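Side-chain contacts in trichothecene 15-O-acetyltransferase TRI3 (Fusarium sporotrichioides, PDB 3FOT), which acetylates the 15-hydroxyl of trichothecene intermediates on the biosynthetic route to mycotoxins such as T-2 toxin: residues L309-A312 / A313-L316; L381-R384 / A385-A389. All coordinates share one frame; numbering follows the deposited sequence. Where two conformers were deposited one is given.

Interaction 1 of 2, residues L309-A312 / A313-L316; sequences LTQA and AIVL
The side-chain amide of Q311 is the flat group here, and the methyls of I314 and V315 lie on opposite sides of its plane. I314 sends CG2 to 3.8 Å from Q311 NE2, displaced only a little from the amide plane, whereas V315 CG2, at 4.0 Å from the same NE2, lies well off it on the other side. The amide reaches this position because CG stands anti to the backbone N (chi1 175°) and the chain then bends at CG (chi2 69°), which turns NE2 toward the next helical turn. One residue earlier, T310 meets I314 through carbon: CG2 of T310 and CD1 of I314 approach obliquely to 4.0 Å. T310 OG1 takes no part in this, being hydrogen-bonded to the carbonyl oxygen of I306 a turn back. I314 CG1 sits beside its own backbone N and comes within 3.2 Å of T310 O, the carbonyl that also accepts the amide of I314 at 2.9 Å N to O. Further along, L316 CD1 folds back over A312 O at 3.5 Å, next to the nearly straight bond from L316 N to A312 O (169° at the hydrogen). The small A312 leaves its CB surface to A389 and C390 of helix 379-401, while A313 turns to F513 and M514 of helix 500-516. All eight residues are buried; T310, Q311 and I314 meet F436 of strand 435-441, and Q311 also packs on I393. Four successive i to i+4 backbone bonds identify regular alpha-helix, and its side chains pack between helices 379-401 and 500-516 and strand 435-441, an alpha/beta layering consistent with the lobes of BAHD and related CoA-dependent acyltransferases.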
loop_
_atom_site.group_PDB
_atom_site.type_symbol
_atom_site.label_atom_id
_atom_site.label_comp_id
_atom_site.label_asym_id
_atom_site.label_seq_id
_atom_site.Cartn_x
_atom_site.Cartn_y
_atom_site.Cartn_z
ATOM N N LEU A 309 -8.645 -1.961 -17.107
ATOM C CA LEU A 309 -7.953 -1.543 -18.328
ATOM C C LEU A 309 -6.444 -1.569 -18.133
ATOM O O LEU A 309 -5.704 -1.968 -19.029
ATOM C CB LEU A 309 -8.399 -0.146 -18.753
ATOM C CG LEU A 309 -7.704 0.266 -20.062
ATOM C CD1 LEU A 309 -8.210 -0.603 -21.236
ATOM C CD2 LEU A 309 -7.879 1.746 -20.372
ATOM N N THR A 310 -5.989 -1.115 -16.965
ATOM C CA THR A 310 -4.560 -1.151 -16.683
ATOM C C THR A 310 -4.036 -2.595 -16.696
ATOM O O THR A 310 -2.985 -2.880 -17.258
ATOM C CB THR A 310 -4.205 -0.438 -15.353
ATOM O OG1 THR A 310 -4.715 0.898 -15.405
ATOM C CG2 THR A 310 -2.710 -0.369 -15.156
ATOM N N GLN A 311 -4.760 -3.491 -16.047
ATOM C CA GLN A 311 -4.355 -4.894 -16.048
ATOM C C GLN A 311 -4.308 -5.471 -17.482
ATOM O O GLN A 311 -3.413 -6.264 -17.818
ATOM C CB GLN A 311 -5.276 -5.709 -15.126
ATOM C CG GLN A 311 -5.008 -7.219 -15.143
ATOM C CD GLN A 311 -3.691 -7.615 -14.504
ATOM O OE1 GLN A 311 -3.669 -8.033 -13.330
ATOM N NE2 GLN A 311 -2.591 -7.515 -15.267
ATOM N N ALA A 312 -5.281 -5.080 -18.309
ATOM C CA ALA A 312 -5.307 -5.451 -19.718
ATOM C C ALA A 312 -4.045 -4.949 -20.459
ATOM O O ALA A 312 -3.398 -5.697 -21.211
ATOM C CB ALA A 312 -6.577 -4.895 -20.362
ATOM N N ALA A 313 -3.701 -3.681 -20.232
ATOM C CA ALA A 313 -2.580 -3.045 -20.906
ATOM C C ALA A 313 -1.242 -3.678 -20.477
ATOM O O ALA A 313 -0.311 -3.848 -21.292
ATOM C CB ALA A 313 -2.607 -1.536 -20.622
ATOM N N ILE A 314 -1.177 -4.058 -19.201
ATOM C CA ILE A 314 -0.031 -4.795 -18.664
ATOM C C ILE A 314 0.218 -6.078 -19.456
ATOM O O ILE A 314 1.357 -6.382 -19.843
ATOM C CB ILE A 314 -0.220 -5.066 -17.151
ATOM C CG1 ILE A 314 0.009 -3.735 -16.408
ATOM C CG2 ILE A 314 0.704 -6.190 -16.649
ATOM C CD1 ILE A 314 -0.473 -3.736 -14.935
ATOM N N VAL A 315 -0.867 -6.816 -19.683
ATOM C CA VAL A 315 -0.823 -8.079 -20.436
ATOM C C VAL A 315 -0.460 -7.855 -21.897
ATOM O O VAL A 315 0.461 -8.505 -22.413
ATOM C CB VAL A 315 -2.119 -8.885 -20.229
ATOM C CG1 VAL A 315 -2.184 -10.090 -21.168
ATOM C CG2 VAL A 315 -2.140 -9.379 -18.781
ATOM N N LEU A 316 -1.103 -6.883 -22.548
ATOM C CA LEU A 316 -0.743 -6.576 -23.951
ATOM C C LEU A 316 0.710 -6.123 -24.081
ATOM O O LEU A 316 1.408 -6.508 -25.034
ATOM C CB LEU A 316 -1.686 -5.524 -24.573
ATOM C CG LEU A 316 -2.921 -6.086 -25.330
ATOM C CD1 LEU A 316 -3.771 -7.000 -24.478
ATOM C CD2 LEU A 316 -3.791 -4.958 -25.879
#

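Interaction 2 of 2, residues L381-R384 / A385-A389; sequences LQVR and ALESA
A chi1 of 165° sets V383 CG1 opposite the backbone N, and in E387, which was modelled in two conformers, a chi1 of -73° followed by an extended chain sends the carboxylate of one of them the same way, leaving the two side chains alongside each other one helical turn apart. In that conformer E387 OE1 lies 3.4 Å from V383 CG1, a contact of oxygen with methyl and not a polar bond, and tentative because it rests on one conformer alone. Closer to the backbone, E387 CG of the same conformer comes to 3.2 Å from V383 O, the oxygen that accepts the amide of E387 at 2.8 Å. R299 of helix 286-299 touches both V383 and E387. The segment is regular alpha-helix, its four bonds running back from A385, L386, E387 and S388 to L381, Q382, V383 and R384. Its buried and exposed residues fall on different sides, making it amphipathic: the buried side carries Q382, V383, A385, L386 and A389, while R384 and L381 lie on the exposed side, L381 bordering A385. L386 uses its branch point on the buried side, CG lying 3.3 Å from Q382 O, and A385 presents a single methyl, with CB 3.4 Å from L381 O. Both pack inward, L386 against A312 and L316 of helix 306-321 and A385 against L316 and V373. The amide of Q382 is held by the chain just before the helix, NE2 donating to D377 O, whereas R384 extends from CG to NE and forms a salt bridge with E380, one turn back.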
loop_
_atom_site.group_PDB
_atom_site.type_symbol
_atom_site.label_atom_id
_atom_site.label_comp_id
_atom_site.label_asym_id
_atom_site.label_seq_id
_atom_site.Cartn_x
_atom_site.Cartn_y
_atom_site.Cartn_z
ATOM N N LEU A 381 -8.073 -2.712 -33.723
ATOM C CA LEU A 381 -7.555 -4.013 -33.272
ATOM C C LEU A 381 -7.095 -3.957 -31.816
ATOM O O LEU A 381 -7.349 -4.883 -31.045
ATOM C CB LEU A 381 -6.425 -4.536 -34.158
ATOM C CG LEU A 381 -6.898 -4.851 -35.583
ATOM C CD1 LEU A 381 -5.693 -5.282 -36.409
ATOM C CD2 LEU A 381 -8.036 -5.888 -35.612
ATOM N N GLN A 382 -6.426 -2.856 -31.464
ATOM C CA GLN A 382 -5.918 -2.657 -30.099
ATOM C C GLN A 382 -7.065 -2.512 -29.108
ATOM O O GLN A 382 -7.039 -3.119 -28.048
ATOM C CB GLN A 382 -5.011 -1.429 -30.042
ATOM C CG GLN A 382 -3.770 -1.546 -30.942
ATOM C CD GLN A 382 -2.837 -0.393 -30.685
ATOM O OE1 GLN A 382 -2.609 -0.035 -29.523
ATOM N NE2 GLN A 382 -2.287 0.203 -31.760
ATOM N N VAL A 383 -8.080 -1.718 -29.463
ATOM C CA VAL A 383 -9.266 -1.535 -28.629
ATOM C C VAL A 383 -9.953 -2.878 -28.383
ATOM O O VAL A 383 -10.325 -3.181 -27.253
ATOM C CB VAL A 383 -10.255 -0.513 -29.294
ATOM C CG1 VAL A 383 -11.669 -0.534 -28.673
ATOM C CG2 VAL A 383 -9.670 0.889 -29.237
ATOM N N ARG A 384 -10.074 -3.685 -29.440
ATOM C CA ARG A 384 -10.788 -4.963 -29.339
ATOM C C ARG A 384 -10.019 -5.916 -28.432
ATOM O O ARG A 384 -10.623 -6.614 -27.610
ATOM C CB ARG A 384 -11.051 -5.575 -30.728
ATOM C CG ARG A 384 -12.134 -4.820 -31.530
ATOM C CD ARG A 384 -12.552 -5.532 -32.851
ATOM N NE ARG A 384 -13.556 -4.747 -33.576
ATOM C CZ ARG A 384 -14.869 -4.786 -33.337
ATOM N NH1 ARG A 384 -15.366 -5.573 -32.389
ATOM N NH2 ARG A 384 -15.696 -4.025 -34.042
ATOM N N ALA A 385 -8.691 -5.912 -28.577
ATOM C CA ALA A 385 -7.813 -6.737 -27.749
ATOM C C ALA A 385 -7.924 -6.298 -26.277
ATOM O O ALA A 385 -8.085 -7.137 -25.371
ATOM C CB ALA A 385 -6.364 -6.638 -28.247
ATOM N N LEU A 386 -7.850 -4.988 -26.035
ATOM C CA LEU A 386 -8.005 -4.479 -24.665
ATOM C C LEU A 386 -9.364 -4.829 -24.084
ATOM O O LEU A 386 -9.442 -5.242 -22.925
ATOM C CB LEU A 386 -7.766 -2.963 -24.622
ATOM C CG LEU A 386 -6.312 -2.566 -24.826
ATOM C CD1 LEU A 386 -6.266 -1.114 -25.313
ATOM C CD2 LEU A 386 -5.498 -2.740 -23.511
ATOM N N GLU A 387 -10.424 -4.669 -24.879
ATOM C CA GLU A 387 -11.781 -5.015 -24.435
ATOM C C GLU A 387 -11.879 -6.497 -24.061
ATOM O O GLU A 387 -12.446 -6.845 -23.022
ATOM C CB GLU A 387 -12.824 -4.650 -25.499
ATOM C CG GLU A 387 -13.061 -3.155 -25.623
ATOM C CD GLU A 387 -14.267 -2.796 -26.459
ATOM O OE1 GLU A 387 -14.336 -1.649 -26.931
ATOM O OE2 GLU A 387 -15.166 -3.641 -26.616
ATOM N N SER A 388 -11.320 -7.363 -24.898
ATOM C CA SER A 388 -11.344 -8.825 -24.651
ATOM C C SER A 388 -10.669 -9.136 -23.322
ATOM O O SER A 388 -11.198 -9.873 -22.472
ATOM C CB SER A 388 -10.582 -9.540 -25.780
ATOM O OG SER A 388 -10.549 -10.946 -25.595
ATOM N N ALA A 389 -9.469 -8.580 -23.153
ATOM C CA ALA A 389 -8.706 -8.792 -21.933
ATOM C C ALA A 389 -9.466 -8.277 -20.704
ATOM O O ALA A 389 -9.561 -8.991 -19.705
ATOM C CB ALA A 389 -7.357 -8.167 -22.040
#

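How the interactions relate
Interactions 1 and 2 lie on two helices that pack directly on each other, their centres about 10 Å apart. L386 is the main bridge: its CG sits 3.6 Å from L316 CD2, and its CD2 is 3.9 Å from A313 N. A second point of approach joins two methyls, A312 CB and A389 CB, at 3.8 Å, where small residues bring the helices close. Aromatic residues near the chain's end serve both, F513 touching A313, L316 and Q382, and F517 touching L309, L386 and E387. Neither contact includes H414, the residue that binds 15-deacetylcalonectrin, and both lie away from that site.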